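PDB 4FYE: SidF, inhibitor of growth family, member 3, which probably removes the 3-phosphate from phosphatidylinositol polyphosphates, acting as a phosphoinositide phosphatase of the bacterium Legionella pneumophila. Local coordinates for residues 649-658 and 700-711; 5-13 and 307-315. The protein carries 1 engineered substitution. One frame throughout, in Å; residues are numbered along the deposited sequence.

Contact 1 (649-658 and 700-711); sequences NNDRGQRLAQ and LTTIQALHHTAN. With PO4 (phosphate ion), chain B.
N650 of a probable CX5R-type phosphate loop (P-loop) and Q654 of the helix after it meet N711 and H707 of helix 701-711. S646 stands where CX5R phosphatases have the catalytic cysteine and is probably the engineered substitution; its spacing to R652 and the phosphate bound there support the loop assignment. The two helices run nearly antiparallel, at 149°, their axes 10.3 Å apart.

Packing is tight in the middle. Q654, bent at chi2, lays its amide flat on one face of the H707 ring, the planes only 13° apart and Q654 NE2 3.6 Å from H707 NE2. A glutamine suits this place because it stacks while both ends of its amide are held: NE2 donates to N649 O at 3.0 Å, fastening the P-loop to the helix, and OE1 is bonded to Y204. The ring of Y204 also meets H707, steeply inclined to it. One turn on from this stack, the extended side chain of Q704 runs past Q654 in the opposite direction and crosses R655 and Q658 at about right angles. L700 CB rests 3.8 Å from Q658 CG, and T701 CG2 lies 3.7 Å from R655 NH2, whose charge is met by D729.

The looser, partly exposed side is at D651 and R652. D651 barely touches the partner helix; its OD1 is bonded to K718 N. R652 does not meet that helix; it grips the anion with its backbone N and with the side chain, where NH2 reaches phosphate O2 in the guanidinium plane at 2.9 Å. N650 bridges the two parts: its CB packs on H708 CD2 at 3.8 Å, and its OD1 accepts a nearly straight bond (173°) from N711 ND2 at 2.9 Å.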
# COMPACT_ATOMS: atom_id res chain seq x y z
N ASN A 649 6.59 -2.80 -4.50
CA ASN A 649 5.19 -2.40 -4.45
C ASN A 649 4.65 -1.95 -5.79
O ASN A 649 3.52 -1.53 -5.90
CB ASN A 649 4.96 -1.31 -3.41
CG ASN A 649 3.52 -1.26 -2.97
OD1 ASN A 649 2.94 -2.28 -2.62
ND2 ASN A 649 2.94 -0.08 -2.99
N ASN A 650 5.48 -2.03 -6.82
CA ASN A 650 5.05 -1.74 -8.17
C ASN A 650 4.04 -2.73 -8.73
O ASN A 650 3.16 -2.35 -9.49
CB ASN A 650 6.25 -1.60 -9.10
CG ASN A 650 7.00 -0.31 -8.90
OD1 ASN A 650 6.40 0.72 -8.60
ND2 ASN A 650 8.31 -0.35 -9.04
N ASP A 651 4.20 -4.00 -8.41
CA ASP A 651 3.45 -5.03 -9.09
C ASP A 651 2.39 -5.78 -8.29
O ASP A 651 1.22 -5.52 -8.43
CB ASP A 651 4.42 -5.99 -9.76
CG ASP A 651 5.61 -5.28 -10.37
OD1 ASP A 651 5.43 -4.52 -11.33
OD2 ASP A 651 6.74 -5.46 -9.87
N ARG A 652 2.81 -6.72 -7.46
CA ARG A 652 1.86 -7.56 -6.73
C ARG A 652 0.98 -6.77 -5.77
O ARG A 652 -0.20 -7.01 -5.67
CB ARG A 652 2.59 -8.66 -5.97
CG ARG A 652 2.75 -9.95 -6.75
CD ARG A 652 3.77 -10.86 -6.11
NE ARG A 652 4.97 -10.14 -5.73
CZ ARG A 652 6.03 -10.71 -5.18
NH1 ARG A 652 6.04 -12.01 -4.95
NH2 ARG A 652 7.09 -9.99 -4.86
N GLY A 653 1.59 -5.82 -5.08
CA GLY A 653 0.89 -4.96 -4.09
C GLY A 653 -0.13 -4.05 -4.71
O GLY A 653 -1.23 -3.85 -4.16
N GLN A 654 0.20 -3.50 -5.87
CA GLN A 654 -0.78 -2.72 -6.65
C GLN A 654 -2.04 -3.51 -7.03
O GLN A 654 -3.17 -2.95 -7.07
CB GLN A 654 -0.18 -2.23 -7.99
CG GLN A 654 0.84 -1.12 -7.83
CD GLN A 654 0.31 -0.08 -6.87
OE1 GLN A 654 -0.62 0.64 -7.17
NE2 GLN A 654 0.88 -0.05 -5.68
N ARG A 655 -1.85 -4.77 -7.38
CA ARG A 655 -2.98 -5.58 -7.74
C ARG A 655 -3.85 -5.91 -6.50
O ARG A 655 -5.07 -5.99 -6.59
CB ARG A 655 -2.59 -6.89 -8.43
CG ARG A 655 -1.65 -6.93 -9.64
CD ARG A 655 -1.75 -6.03 -10.90
NE ARG A 655 -2.99 -5.92 -11.55
CZ ARG A 655 -3.24 -5.99 -12.88
NH1 ARG A 655 -2.34 -6.24 -13.80
NH2 ARG A 655 -4.50 -5.79 -13.31
N LEU A 656 -3.22 -6.12 -5.34
CA LEU A 656 -3.99 -6.26 -4.15
C LEU A 656 -4.73 -4.91 -3.90
O LEU A 656 -5.95 -4.93 -3.60
CB LEU A 656 -3.09 -6.66 -2.98
CG LEU A 656 -3.88 -6.80 -1.69
CD1 LEU A 656 -4.95 -7.95 -1.63
CD2 LEU A 656 -2.85 -6.89 -0.61
N ALA A 657 -4.04 -3.76 -4.04
CA ALA A 657 -4.74 -2.46 -3.82
C ALA A 657 -5.94 -2.30 -4.76
O ALA A 657 -7.00 -1.75 -4.36
CB ALA A 657 -3.77 -1.27 -3.93
N GLN A 658 -5.83 -2.85 -5.98
CA GLN A 658 -6.90 -2.78 -6.98
C GLN A 658 -8.10 -3.60 -6.52
O GLN A 658 -9.25 -3.19 -6.67
CB GLN A 658 -6.41 -3.37 -8.33
CG GLN A 658 -7.55 -3.70 -9.33
CD GLN A 658 -7.13 -4.25 -10.76
OE1 GLN A 658 -8.01 -4.63 -11.57
NE2 GLN A 658 -5.85 -4.32 -11.05
N LEU A 700 -9.67 0.54 -12.96
CA LEU A 700 -8.66 0.52 -11.90
C LEU A 700 -7.20 0.38 -12.34
O LEU A 700 -6.28 0.58 -11.55
CB LEU A 700 -9.02 -0.56 -10.89
CG LEU A 700 -10.51 -0.45 -10.59
CD1 LEU A 700 -10.95 -1.69 -9.83
CD2 LEU A 700 -10.77 0.81 -9.78
N THR A 701 -6.90 0.11 -13.60
CA THR A 701 -5.43 -0.03 -13.91
C THR A 701 -4.80 1.31 -14.16
O THR A 701 -3.56 1.48 -14.17
CB THR A 701 -5.16 -0.93 -15.09
OG1 THR A 701 -6.31 -0.87 -15.96
CG2 THR A 701 -4.95 -2.39 -14.57
N THR A 702 -5.64 2.30 -14.32
CA THR A 702 -5.09 3.57 -14.74
C THR A 702 -4.25 4.27 -13.68
O THR A 702 -3.15 4.73 -14.00
CB THR A 702 -6.07 4.42 -15.62
OG1 THR A 702 -6.51 5.54 -14.93
CG2 THR A 702 -7.21 3.64 -16.11
N ILE A 703 -4.69 4.25 -12.42
CA ILE A 703 -3.89 4.78 -11.29
C ILE A 703 -2.60 3.98 -11.13
O ILE A 703 -1.58 4.57 -10.79
CB ILE A 703 -4.72 4.87 -9.96
CG1 ILE A 703 -4.12 5.87 -8.97
CG2 ILE A 703 -4.87 3.51 -9.23
CD1 ILE A 703 -4.40 7.29 -9.34
N GLN A 704 -2.62 2.65 -11.42
CA GLN A 704 -1.44 1.83 -11.34
C GLN A 704 -0.42 2.26 -12.38
O GLN A 704 0.74 2.32 -12.08
CB GLN A 704 -1.77 0.32 -11.55
CG GLN A 704 -2.69 -0.21 -10.48
CD GLN A 704 -3.07 -1.65 -10.74
OE1 GLN A 704 -4.26 -2.01 -10.69
NE2 GLN A 704 -2.07 -2.50 -11.02
N ALA A 705 -0.85 2.60 -13.59
CA ALA A 705 0.15 2.94 -14.57
C ALA A 705 0.77 4.30 -14.25
O ALA A 705 1.98 4.52 -14.48
CB ALA A 705 -0.40 2.88 -15.98
N LEU A 706 -0.04 5.17 -13.65
CA LEU A 706 0.45 6.49 -13.20
C LEU A 706 1.46 6.38 -12.08
O LEU A 706 2.50 6.99 -12.13
CB LEU A 706 -0.72 7.29 -12.63
CG LEU A 706 -1.37 8.28 -13.57
CD1 LEU A 706 -2.09 9.33 -12.73
CD2 LEU A 706 -0.24 8.97 -14.35
N HIS A 707 1.09 5.60 -11.04
CA HIS A 707 1.94 5.30 -9.90
C HIS A 707 3.23 4.71 -10.40
O HIS A 707 4.27 5.19 -10.01
CB HIS A 707 1.19 4.42 -8.89
CG HIS A 707 2.07 3.60 -7.99
ND1 HIS A 707 2.37 3.98 -6.74
CD2 HIS A 707 2.71 2.38 -8.20
CE1 HIS A 707 3.20 3.07 -6.17
NE2 HIS A 707 3.42 2.09 -7.07
N HIS A 708 3.18 3.71 -11.32
CA HIS A 708 4.40 3.11 -11.88
C HIS A 708 5.31 4.11 -12.59
O HIS A 708 6.55 4.03 -12.53
CB HIS A 708 4.04 1.94 -12.81
CG HIS A 708 5.19 0.96 -13.06
ND1 HIS A 708 6.19 1.19 -13.99
CD2 HIS A 708 5.44 -0.29 -12.52
CE1 HIS A 708 7.05 0.15 -13.99
NE2 HIS A 708 6.58 -0.78 -13.13
N THR A 709 4.70 5.07 -13.28
CA THR A 709 5.46 6.08 -13.99
C THR A 709 6.23 6.97 -13.01
O THR A 709 7.45 7.15 -13.15
CB THR A 709 4.55 6.89 -14.94
OG1 THR A 709 3.93 5.95 -15.82
CG2 THR A 709 5.36 7.88 -15.77
N ALA A 710 5.53 7.51 -12.04
CA ALA A 710 6.14 8.24 -10.91
C ALA A 710 7.24 7.45 -10.18
O ALA A 710 8.22 8.02 -9.73
CB ALA A 710 5.07 8.64 -9.90
N ASN A 711 7.10 6.15 -10.07
CA ASN A 711 8.15 5.40 -9.44
C ASN A 711 9.28 5.05 -10.33
O ASN A 711 10.37 4.95 -9.83
CB ASN A 711 7.67 4.08 -8.85
CG ASN A 711 7.07 4.23 -7.48
OD1 ASN A 711 7.07 5.32 -6.90
ND2 ASN A 711 6.52 3.16 -6.97
P PO4 B . 6.60 -6.78 -6.74
O1 PO4 B . 5.47 -7.79 -6.99
O2 PO4 B . 7.46 -7.22 -5.57
O3 PO4 B . 7.57 -6.59 -7.92
O4 PO4 B . 5.99 -5.40 -6.43

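Contact 2 (5-13 and 307-315); sequences ITENIETYV and QRQIDRMTN
I9 and D311 carry this contact, in which the start of helix 9-16 docks on the end of helix 284-311. It is structural packing that ties the N-terminus of the chain to the mixed six-stranded sheet, which helix 284-311 follows.

The direct hydrogen bond is between backbones: I9 N donates to D311 O at 2.8 Å, nearly straight at 171°, though I9 N lies tilted from the carbonyl plane. N8 CA adds a weaker CA-H...O contact to the same oxygen, at 3.4 Å. N8 holds the N-cap position, and its side chain, with CG anti to the backbone N (chi1 173°), is directed among the carbonyls of D311 and M313, beside the methyl of T314. A short polar side chain suits a helix N-cap set among backbone carbonyls.

Nonpolar contact is modest. I9 CB sits 4.0 Å from D311 CB, and the I9 side chain also touches I205, R248 and I250 of the sheet; a branched aliphatic residue fills this wedge between helix and strands. T6 CG2 meets Q307 NE2 at 4.1 Å.

The charged and polar ends are answered mostly by neighbours. D311 OD2 pairs with R248, and the guanidinium groups of R308 and R312 lie face to face, R312 NE 3.4 Å above the R308 plane, both paired with D265; R312 also reaches D639. T6 OG1 and Q307 NE2 bond to the successive carbonyls of T398 and Q397. R339 takes both T6 O and M313 O, bridging the two segments.

An N-H from the first turn of one helix thus meets a carbonyl from the last turn of another, so two groups that helix ends leave without internal partners satisfy each other, and the complementary partial charges of the two helix ends probably reinforce the bond.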
# COMPACT_ATOMS: atom_id res chain seq x y z
N ILE A 5 1.47 20.21 4.73
CA ILE A 5 0.09 20.40 5.29
C ILE A 5 -0.22 19.42 6.42
O ILE A 5 0.05 18.20 6.33
CB ILE A 5 -1.04 20.33 4.22
CG1 ILE A 5 -1.16 18.91 3.61
CG2 ILE A 5 -0.87 21.45 3.18
CD1 ILE A 5 -2.55 18.54 3.16
N THR A 6 -0.80 19.98 7.48
CA THR A 6 -1.33 19.20 8.59
C THR A 6 -2.83 19.51 8.65
O THR A 6 -3.41 19.91 9.67
CB THR A 6 -0.58 19.50 9.90
OG1 THR A 6 -0.74 20.89 10.23
CG2 THR A 6 0.90 19.22 9.69
N GLU A 7 -3.43 19.32 7.47
CA GLU A 7 -4.81 19.63 7.20
C GLU A 7 -5.61 18.34 7.28
O GLU A 7 -5.11 17.25 7.12
CB GLU A 7 -4.92 20.24 5.80
CG GLU A 7 -6.27 20.82 5.42
CD GLU A 7 -6.66 22.02 6.27
OE1 GLU A 7 -7.40 21.80 7.26
OE2 GLU A 7 -6.22 23.16 5.94
N ASN A 8 -6.88 18.50 7.52
CA ASN A 8 -7.79 17.41 7.61
C ASN A 8 -7.84 16.71 6.25
O ASN A 8 -7.87 17.37 5.23
CB ASN A 8 -9.14 17.98 8.01
CG ASN A 8 -10.22 16.97 7.98
OD1 ASN A 8 -10.44 16.28 8.97
ND2 ASN A 8 -10.88 16.84 6.85
N ILE A 9 -7.81 15.37 6.23
CA ILE A 9 -7.74 14.62 4.99
C ILE A 9 -8.93 14.98 4.07
O ILE A 9 -8.73 15.27 2.88
CB ILE A 9 -7.65 13.11 5.30
CG1 ILE A 9 -6.51 12.43 4.52
CG2 ILE A 9 -9.00 12.37 5.34
CD1 ILE A 9 -6.35 12.75 3.07
N GLU A 10 -10.15 15.01 4.62
CA GLU A 10 -11.29 15.30 3.81
C GLU A 10 -11.17 16.68 3.20
O GLU A 10 -11.49 16.85 2.00
CB GLU A 10 -12.62 15.20 4.58
CG GLU A 10 -13.79 15.28 3.61
CD GLU A 10 -15.20 15.36 4.23
OE1 GLU A 10 -16.09 16.06 3.63
OE2 GLU A 10 -15.44 14.72 5.29
N THR A 11 -10.73 17.69 3.97
CA THR A 11 -10.72 19.02 3.37
C THR A 11 -9.64 19.05 2.28
O THR A 11 -9.86 19.48 1.16
CB THR A 11 -10.61 20.21 4.36
OG1 THR A 11 -9.24 20.58 4.46
CG2 THR A 11 -11.17 19.90 5.75
N TYR A 12 -8.47 18.53 2.59
CA TYR A 12 -7.50 18.35 1.53
C TYR A 12 -7.99 17.62 0.25
O TYR A 12 -7.77 18.11 -0.86
CB TYR A 12 -6.25 17.69 2.05
CG TYR A 12 -5.09 17.70 1.10
CD1 TYR A 12 -4.71 18.86 0.39
CD2 TYR A 12 -4.33 16.58 0.94
CE1 TYR A 12 -3.60 18.87 -0.46
CE2 TYR A 12 -3.21 16.58 0.12
CZ TYR A 12 -2.84 17.71 -0.58
OH TYR A 12 -1.74 17.63 -1.40
N VAL A 13 -8.66 16.50 0.39
CA VAL A 13 -9.10 15.74 -0.79
C VAL A 13 -10.08 16.58 -1.62
O VAL A 13 -10.08 16.56 -2.88
CB VAL A 13 -9.78 14.45 -0.33
CG1 VAL A 13 -10.57 13.82 -1.45
CG2 VAL A 13 -8.74 13.49 0.35
N GLN A 307 0.22 10.20 12.18
CA GLN A 307 -0.13 11.42 11.39
C GLN A 307 -1.42 11.15 10.64
O GLN A 307 -2.24 12.05 10.56
CB GLN A 307 1.01 11.86 10.37
CG GLN A 307 0.97 13.36 9.94
CD GLN A 307 1.48 14.36 11.01
OE1 GLN A 307 2.58 14.22 11.56
NE2 GLN A 307 0.70 15.40 11.28
N ARG A 308 -1.61 9.95 10.05
CA ARG A 308 -2.86 9.68 9.34
C ARG A 308 -4.03 9.87 10.38
O ARG A 308 -5.04 10.49 10.10
CB ARG A 308 -2.90 8.26 8.70
CG ARG A 308 -4.32 7.81 8.29
CD ARG A 308 -4.44 6.53 7.35
NE ARG A 308 -4.92 5.62 8.26
CZ ARG A 308 -6.09 5.06 8.39
NH1 ARG A 308 -7.02 4.98 7.43
NH2 ARG A 308 -6.17 4.38 9.49
N GLN A 309 -3.83 9.38 11.61
CA GLN A 309 -4.85 9.40 12.59
C GLN A 309 -5.20 10.85 12.90
O GLN A 309 -6.36 11.17 12.99
CB GLN A 309 -4.39 8.62 13.82
CG GLN A 309 -5.47 8.37 14.85
CD GLN A 309 -5.03 7.38 15.91
OE1 GLN A 309 -4.71 7.77 17.02
NE2 GLN A 309 -4.97 6.09 15.55
N ILE A 310 -4.21 11.74 13.01
CA ILE A 310 -4.49 13.15 13.21
C ILE A 310 -5.27 13.77 11.98
O ILE A 310 -6.25 14.57 12.17
CB ILE A 310 -3.21 13.97 13.54
CG1 ILE A 310 -2.83 13.96 15.04
CG2 ILE A 310 -3.43 15.46 13.27
CD1 ILE A 310 -2.60 12.66 15.70
N ASP A 311 -4.86 13.41 10.75
CA ASP A 311 -5.51 13.88 9.50
C ASP A 311 -6.98 13.52 9.48
O ASP A 311 -7.78 14.19 8.82
CB ASP A 311 -4.96 13.09 8.28
CG ASP A 311 -3.56 13.41 7.95
OD1 ASP A 311 -2.98 14.28 8.69
OD2 ASP A 311 -3.03 12.78 6.96
N ARG A 312 -7.31 12.36 10.03
CA ARG A 312 -8.67 11.89 10.01
C ARG A 312 -9.51 12.57 11.09
O ARG A 312 -10.67 12.28 11.20
CB ARG A 312 -8.72 10.38 10.12
CG ARG A 312 -8.29 9.78 8.80
CD ARG A 312 -7.81 8.33 8.77
NE ARG A 312 -8.69 7.36 9.43
CZ ARG A 312 -9.85 7.01 8.91
NH1 ARG A 312 -10.21 7.56 7.77
NH2 ARG A 312 -10.60 6.10 9.48
N MET A 313 -8.94 13.47 11.88
CA MET A 313 -9.78 14.27 12.78
C MET A 313 -10.10 15.68 12.32
O MET A 313 -9.22 16.46 11.88
CB MET A 313 -9.20 14.28 14.17
CG MET A 313 -9.15 12.83 14.67
SD MET A 313 -8.69 12.63 16.37
CE MET A 313 -7.02 13.10 16.19
N THR A 314 -11.38 16.01 12.43
CA THR A 314 -11.81 17.37 12.10
C THR A 314 -11.38 18.16 13.27
O THR A 314 -11.09 17.63 14.36
CB THR A 314 -13.35 17.44 11.92
OG1 THR A 314 -14.01 17.23 13.19
CG2 THR A 314 -13.78 16.28 10.97
N ASN A 315 -11.35 19.45 13.06
CA ASN A 315 -11.31 20.39 14.17
C ASN A 315 -12.29 20.15 15.33
O ASN A 315 -11.87 20.19 16.48
CB ASN A 315 -11.35 21.83 13.66
CG ASN A 315 -10.05 22.22 12.94
OD1 ASN A 315 -9.29 21.36 12.45
ND2 ASN A 315 -9.79 23.51 12.87

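In the fold
Only contact 1 touches the phosphate site: S646 and K647, just ahead of the segment 649-658, complete the grip on the ion, and helix 701-712 packs against the loop and the helix that follows it. Contact 2 is plain packing that does not touch the ion. The centres are 24 Å apart, with nearest atoms about 12 Å apart, and both segments of contact 2 precede those of contact 1 in the sequence. Contact 1 lies deeper, 10 Å from the centre of the chain against 19 Å for contact 2. Strand 199-206 of the six-stranded sheet links them: its even residues I202 and Y204 face contact 1 and its odd residues F201, M203 and I205 face contact 2, so the contacts lie on opposite faces of that strand.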